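Local coordinates for protein Isomerase/lactonizing enzyme (Agrobacterium fabrum str. C58, PDB 2NQL) that belongs to the mandelate racemase/muconate lactonizing enzyme family of the enolase superfamily and carries a sodium ion in its barrel domain, at residues A276-R280 against C281-I285; K184-T187 against P188-D191; A380-G383 against L384-R387. One frame throughout, in Å; residues are numbered along the deposited sequence. Where two conformers were deposited one is given.

All three contacts are local, and each shows a chain leaving one element of secondary structure or joining it to the next. Contact 1, partly buried, leads from helix 271-278 of the barrel towards strand 285-286 and borders the second subunit. Contact 2 is a surface turn following strand 182-186 of the same barrel; its centre lies about 24 Å from that of contact 1. Contact 3, also at the surface, joins helix 379-384 to strand 386-387 of the antiparallel sheet. Backbone bonds dominate everywhere, but an isoleucine pair accompanies them in contact 1, an alanine, a valine and a proline in contact 2, and a leucine-isoleucine pair and a water in contact 3.

Contact 1 of 3, residues A276-R280 against C281-I285; sequences ARIER and CRIAI
The chain leaves helix 271-278 through a turn in which the N of C281 reaches back to the O of R277 at 2.7 Å, nearly along the C=O axis. R280 N gives that oxygen a second bond of 3.2 Å, so one carbonyl holds two successive amides at the helix end. From C281 to I283 the backbone is extended; A284 bends it before strand 285-286. C281 SG lies 3.3 Å from R277 O, its chi1 of -41° setting it beside its own backbone N. On another side of the turn, I278 CG2 meets I283 CG1 at 4.1 Å, the two isoleucine side chains crossing at about a right angle. I278 continues onto L304 and H308 of helix 295-308, while I283 packs on V264 of strand 262-264 in the TIM-barrel domain. R280 NE forms a salt bridge with E252 of its own chain, and NH1 one with E279 of the second subunit; E279 here pairs in the same way with R280 of that subunit. The chemistry thus divides: backbone amides and aliphatic groups shape the turn, whereas the reciprocal R280-E279 pairs join the two subunits.

Contact 2 of 3, residues K184-T187 against P188-D191; sequences KFAT and PVAD
The flat group here is the peptide that joins T187 to P188, with the puckered proline ring attached to it and the T187 hydroxyl close to CD. T187 OG1 lies 3.3 Å from P188 CD, placed there by a chi1 of 64° that sets the hydroxyl between the backbone N and the carbonyl carbon. The same oxygen is hydrogen-bonded to the O of D214, so the threonine ties the turn to the end of strand 210-214. Also near that corner of the ring, A186 CB stands 4.2 Å from P188 CD. Elsewhere the ring touches R39 and H216.

These residues follow strand 182-186 of the TIM barrel, at the start of the loop that leads to helix 194-205. Within the strand, K184 forms a salt bridge with E240, one of the two glutamates at the sodium site. The chain then winds into two overlapping turns, each closed by an i to i+3 bond. V189 N bonds to A186 O at 3.1 Å, and A190 N to T187 O at 3.2 Å. V189 sends CG2 back beside its own backbone N, where it meets A186 CB at 3.9 Å and also covers A186 O. A190 directs its CB toward the preceding segment, 3.4 Å from T187 O, and the same methyl packs against E197 of helix 194-205.

Contact 3 of 3, residues A380-G383 against L384-R387; sequences AALG and LIER. With SO4 (sulfate ion), chain E.
Backbone hydrogen bonds from L384 and I385 to A381 hold the end of helix 379-384. A381 O accepts both L384 N, at 2.9 Å, and I385 N, at 3.1 Å. They arrive from different directions: I385 N lies nearly in line with the C=O, though its N-H is bent away from it, whereas the L384 amide is 61° above the carbonyl plane. L384 N also has a weak bond to A380 O, so the last turn mixes i to i+3 and i to i+4 pairing.

Water adds a second link. One molecule lies 2.7 Å from L382 O and 2.8 Å from I385 O, bridging the last helical turn to the chain that follows it.

The apolar contacts pair L382 with I385. Their side chains run side by side, pointing the same way, and L382 CD2 meets I385 CD1 at 4.0 Å. I385 CG1 lies between the backbone N and the carbonyl carbon (chi1 60°), which brings it over L382 O, while CG2 covers A381 O. Both side chains also pack on W66 of strand 64-70; L384 instead touches L13 and Q15 of strand 5-15.

Farther along, R387 N donates to sulfate O4 at 2.8 Å in an almost straight bond (178°); the anion probably comes from the crystallisation liquor. In one of its two modelled conformers, the R387 guanidinium makes a salt bridge with E9 of strand 5-15, with which strand 386-387 pairs antiparallel as the outermost strand within this chain. Amides, a water and two aliphatic side chains therefore carry the change from helix to strand.

Contact 1 of 3, residues A276-R280 against C281-I285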
loop_
_atom_site.group_PDB
_atom_site.type_symbol
_atom_site.label_atom_id
_atom_site.label_comp_id
_atom_site.label_asym_id
_atom_site.label_seq_id
_atom_site.Cartn_x
_atom_site.Cartn_y
_atom_site.Cartn_z
ATOM N N ALA A 276 -0.040 14.035 -5.047
ATOM C CA ALA A 276 -1.125 14.260 -4.091
ATOM C C ALA A 276 -0.824 15.331 -3.040
ATOM O O ALA A 276 -1.738 16.039 -2.602
ATOM C CB ALA A 276 -1.534 12.945 -3.431
ATOM N N ARG A 277 0.446 15.480 -2.658
ATOM C CA ARG A 277 0.807 16.495 -1.659
ATOM C C ARG A 277 1.140 17.853 -2.258
ATOM O O ARG A 277 0.700 18.873 -1.743
ATOM C CB ARG A 277 1.945 16.031 -0.731
ATOM C CG ARG A 277 1.492 15.170 0.423
ATOM C CD ARG A 277 1.510 13.717 0.020
ATOM N NE ARG A 277 0.924 12.813 0.990
ATOM C CZ ARG A 277 0.523 11.581 0.692
ATOM N NH1 ARG A 277 0.642 11.127 -0.554
ATOM N NH2 ARG A 277 0.002 10.808 1.638
ATOM N N ILE A 278 1.905 17.878 -3.346
ATOM C CA ILE A 278 2.395 19.152 -3.850
ATOM C C ILE A 278 1.311 19.928 -4.602
ATOM O O ILE A 278 1.384 21.153 -4.703
ATOM C CB ILE A 278 3.715 19.018 -4.649
ATOM C CG1 ILE A 278 3.476 18.340 -6.010
ATOM C CG2 ILE A 278 4.789 18.277 -3.791
ATOM C CD1 ILE A 278 4.643 18.423 -6.963
ATOM N N GLU A 279 0.293 19.214 -5.088
ATOM C CA GLU A 279 -0.890 19.841 -5.695
ATOM C C GLU A 279 -1.745 20.636 -4.693
ATOM O O GLU A 279 -2.514 21.510 -5.088
ATOM C CB GLU A 279 -1.711 18.810 -6.500
ATOM C CG GLU A 279 -1.034 18.389 -7.845
ATOM C CD GLU A 279 -1.538 17.059 -8.457
ATOM O OE1 GLU A 279 -2.436 16.388 -7.887
ATOM O OE2 GLU A 279 -1.012 16.677 -9.531
ATOM N N ARG A 280 -1.569 20.355 -3.400
ATOM C CA ARG A 280 -2.310 21.007 -2.319
ATOM C C ARG A 280 -1.467 21.785 -1.292
ATOM O O ARG A 280 -1.957 22.751 -0.717
ATOM C CB ARG A 280 -3.164 19.974 -1.581
ATOM C CG ARG A 280 -4.363 19.461 -2.372
ATOM C CD ARG A 280 -5.116 18.392 -1.583
ATOM N NE ARG A 280 -5.734 18.930 -0.371
ATOM C CZ ARG A 280 -6.575 18.255 0.413
ATOM N NH1 ARG A 280 -6.909 16.999 0.120
ATOM N NH2 ARG A 280 -7.083 18.840 1.491
ATOM N N CYS A 281 -0.231 21.340 -1.030
ATOM C CA CYS A 281 0.582 21.851 0.104
ATOM C C CYS A 281 1.812 22.628 -0.381
ATOM O O CYS A 281 2.178 22.527 -1.554
ATOM C CB CYS A 281 1.032 20.724 1.039
ATOM S SG CYS A 281 -0.199 19.444 1.397
ATOM N N ARG A 282 2.422 23.402 0.530
ATOM C CA ARG A 282 3.717 24.065 0.288
ATOM C C ARG A 282 4.905 23.251 0.825
ATOM O O ARG A 282 5.274 23.343 1.999
ATOM C CB ARG A 282 3.733 25.474 0.880
ATOM C CG ARG A 282 3.196 26.521 -0.070
ATOM C CD ARG A 282 2.998 27.856 0.613
ATOM N NE ARG A 282 1.845 28.544 0.036
ATOM C CZ ARG A 282 1.176 29.529 0.627
ATOM N NH1 ARG A 282 1.537 29.968 1.831
ATOM N NH2 ARG A 282 0.137 30.075 0.006
ATOM N N ILE A 283 5.474 22.437 -0.059
ATOM C CA ILE A 283 6.501 21.472 0.332
ATOM C C ILE A 283 7.839 22.057 -0.107
ATOM O O ILE A 283 8.078 22.291 -1.296
ATOM C CB ILE A 283 6.246 20.057 -0.320
ATOM C CG1 ILE A 283 4.877 19.457 0.095
ATOM C CG2 ILE A 283 7.401 19.086 -0.021
ATOM C CD1 ILE A 283 4.560 19.473 1.603
ATOM N N ALA A 284 8.713 22.271 0.863
ATOM C CA ALA A 284 10.016 22.855 0.585
ATOM C C ALA A 284 11.014 21.779 0.168
ATOM O O ALA A 284 11.865 22.017 -0.691
ATOM C CB ALA A 284 10.509 23.580 1.784
ATOM N N ILE A 285 10.903 20.597 0.781
ATOM C CA ILE A 285 11.898 19.535 0.622
ATOM C C ILE A 285 11.156 18.204 0.509
ATOM O O ILE A 285 10.251 17.935 1.295
ATOM C CB ILE A 285 12.849 19.472 1.845
ATOM C CG1 ILE A 285 13.715 20.740 1.935
ATOM C CG2 ILE A 285 13.776 18.230 1.800
ATOM C CD1 ILE A 285 14.053 21.109 3.353
#

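Contact 2 of 3, residues K184-T187 against P188-D191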
loop_
_atom_site.group_PDB
_atom_site.type_symbol
_atom_site.label_atom_id
_atom_site.label_comp_id
_atom_site.label_asym_id
_atom_site.label_seq_id
_atom_site.Cartn_x
_atom_site.Cartn_y
_atom_site.Cartn_z
ATOM N N LYS A 184 20.120 16.731 12.350
ATOM C CA LYS A 184 18.684 16.597 12.570
ATOM C C LYS A 184 18.455 15.855 13.871
ATOM O O LYS A 184 19.169 14.885 14.172
ATOM C CB LYS A 184 18.008 15.885 11.372
ATOM C CG LYS A 184 16.487 15.751 11.507
ATOM C CD LYS A 184 15.849 15.113 10.260
ATOM C CE LYS A 184 15.999 13.601 10.252
ATOM N NZ LYS A 184 15.499 13.076 8.966
ATOM N N PHE A 185 17.461 16.301 14.640
ATOM C CA PHE A 185 17.089 15.609 15.870
ATOM C C PHE A 185 15.638 15.151 15.819
ATOM O O PHE A 185 14.823 15.740 15.096
ATOM C CB PHE A 185 17.361 16.482 17.108
ATOM C CG PHE A 185 16.367 17.586 17.307
ATOM C CD1 PHE A 185 15.243 17.400 18.124
ATOM C CD2 PHE A 185 16.536 18.816 16.669
ATOM C CE1 PHE A 185 14.306 18.431 18.300
ATOM C CE2 PHE A 185 15.587 19.850 16.831
ATOM C CZ PHE A 185 14.480 19.652 17.653
ATOM N N ALA A 186 15.314 14.121 16.599
ATOM C CA ALA A 186 13.950 13.588 16.618
ATOM C C ALA A 186 13.242 14.068 17.877
ATOM O O ALA A 186 13.746 13.909 18.992
ATOM C CB ALA A 186 13.959 12.052 16.539
ATOM N N THR A 187 12.089 14.700 17.681
ATOM C CA THR A 187 11.353 15.349 18.770
ATOM C C THR A 187 10.871 14.467 19.950
ATOM O O THR A 187 10.850 14.959 21.084
ATOM C CB THR A 187 10.228 16.292 18.250
ATOM O OG1 THR A 187 9.233 15.520 17.557
ATOM C CG2 THR A 187 10.790 17.308 17.281
ATOM N N PRO A 188 10.490 13.179 19.704
ATOM C CA PRO A 188 10.237 12.261 20.844
ATOM C C PRO A 188 11.412 11.957 21.794
ATOM O O PRO A 188 11.175 11.601 22.959
ATOM C CB PRO A 188 9.782 10.959 20.158
ATOM C CG PRO A 188 9.269 11.389 18.815
ATOM C CD PRO A 188 10.193 12.501 18.417
ATOM N N VAL A 189 12.649 12.077 21.304
ATOM C CA VAL A 189 13.865 11.893 22.122
ATOM C C VAL A 189 13.991 12.999 23.190
ATOM O O VAL A 189 14.527 12.778 24.280
ATOM C CB VAL A 189 15.137 11.804 21.208
ATOM C CG1 VAL A 189 16.389 11.461 21.997
ATOM C CG2 VAL A 189 14.932 10.746 20.111
ATOM N N ALA A 190 13.431 14.167 22.877
ATOM C CA ALA A 190 13.594 15.399 23.647
ATOM C C ALA A 190 12.671 15.523 24.886
ATOM O O ALA A 190 11.493 15.891 24.757
ATOM C CB ALA A 190 13.377 16.576 22.708
ATOM N N ASP A 191 13.219 15.248 26.074
ATOM C CA ASP A 191 12.436 15.167 27.329
ATOM C C ASP A 191 11.749 16.452 27.797
ATOM O O ASP A 191 10.592 16.426 28.234
ATOM C CB ASP A 191 13.293 14.613 28.469
ATOM C CG ASP A 191 13.190 13.107 28.597
ATOM O OD1 ASP A 191 12.055 12.578 28.565
ATOM O OD2 ASP A 191 14.245 12.454 28.735
#

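Contact 3 of 3, residues A380-G383 against L384-R387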
loop_
_atom_site.group_PDB
_atom_site.type_symbol
_atom_site.label_atom_id
_atom_site.label_comp_id
_atom_site.label_asym_id
_atom_site.label_seq_id
_atom_site.Cartn_x
_atom_site.Cartn_y
_atom_site.Cartn_z
ATOM N N ALA A 380 31.796 -11.826 3.963
ATOM C CA ALA A 380 31.230 -11.900 5.319
ATOM C C ALA A 380 29.695 -11.827 5.288
ATOM O O ALA A 380 29.028 -12.640 5.929
ATOM C CB ALA A 380 31.799 -10.809 6.216
ATOM N N ALA A 381 29.152 -10.870 4.530
ATOM C CA ALA A 381 27.680 -10.745 4.394
ATOM C C ALA A 381 27.075 -12.022 3.792
ATOM O O ALA A 381 26.025 -12.488 4.252
ATOM C CB ALA A 381 27.325 -9.573 3.559
ATOM N N LEU A 382 27.744 -12.606 2.799
ATOM C CA LEU A 382 27.239 -13.843 2.159
ATOM C C LEU A 382 27.176 -15.007 3.118
ATOM O O LEU A 382 26.345 -15.900 2.945
ATOM C CB LEU A 382 28.064 -14.239 0.943
ATOM C CG LEU A 382 28.037 -13.350 -0.297
ATOM C CD1 LEU A 382 28.875 -14.026 -1.354
ATOM C CD2 LEU A 382 26.618 -13.081 -0.816
ATOM N N GLY A 383 28.029 -14.991 4.145
ATOM C CA GLY A 383 27.984 -16.018 5.191
ATOM C C GLY A 383 26.770 -15.866 6.094
ATOM O O GLY A 383 26.336 -16.816 6.721
ATOM N N LEU A 384 26.220 -14.658 6.157
ATOM C CA LEU A 384 25.144 -14.330 7.104
ATOM C C LEU A 384 23.725 -14.414 6.505
ATOM O O LEU A 384 22.758 -14.636 7.226
ATOM C CB LEU A 384 25.368 -12.938 7.682
ATOM C CG LEU A 384 26.677 -12.801 8.476
ATOM C CD1 LEU A 384 26.777 -11.378 9.048
ATOM C CD2 LEU A 384 26.743 -13.897 9.563
ATOM N N ILE A 385 23.606 -14.223 5.201
ATOM C CA ILE A 385 22.258 -14.160 4.602
ATOM C C ILE A 385 21.533 -15.511 4.715
ATOM O O ILE A 385 22.176 -16.560 4.687
ATOM C CB ILE A 385 22.300 -13.639 3.156
ATOM C CG1 ILE A 385 23.146 -14.545 2.245
ATOM C CG2 ILE A 385 22.772 -12.166 3.173
ATOM C CD1 ILE A 385 23.162 -14.166 0.764
ATOM N N GLU A 386 20.204 -15.470 4.866
ATOM C CA GLU A 386 19.379 -16.697 4.910
ATOM C C GLU A 386 18.387 -16.600 3.736
ATOM O O GLU A 386 17.837 -15.526 3.490
ATOM C CB GLU A 386 18.547 -16.745 6.208
ATOM C CG GLU A 386 19.340 -16.873 7.502
ATOM C CD GLU A 386 18.435 -16.917 8.759
ATOM O OE1 GLU A 386 17.837 -15.877 9.151
ATOM O OE2 GLU A 386 18.333 -18.006 9.366
ATOM N N ARG A 387 18.176 -17.709 3.035
ATOM C CA ARG A 387 17.137 -17.787 2.016
ATOM C C ARG A 387 15.754 -17.566 2.619
ATOM O O ARG A 387 15.482 -17.977 3.747
ATOM C CB ARG A 387 17.189 -19.140 1.301
ATOM C CG ARG A 387 18.486 -19.396 0.551
ATOM C CD ARG A 387 18.325 -20.518 -0.463
ATOM N NE ARG A 387 19.570 -20.795 -1.172
ATOM C CZ ARG A 387 20.015 -20.088 -2.206
ATOM N NH1 ARG A 387 19.315 -19.055 -2.654
ATOM N NH2 ARG A 387 21.159 -20.413 -2.791
HETATM S S SO4 E . 19.734 -20.884 4.737
HETATM O O1 SO4 E . 19.286 -20.155 5.928
HETATM O O2 SO4 E . 21.073 -21.435 4.967
HETATM O O3 SO4 E . 18.803 -21.970 4.426
HETATM O O4 SO4 E . 19.786 -19.969 3.612
HETATM O O HOH W 1 24.557 -17.689 3.758
#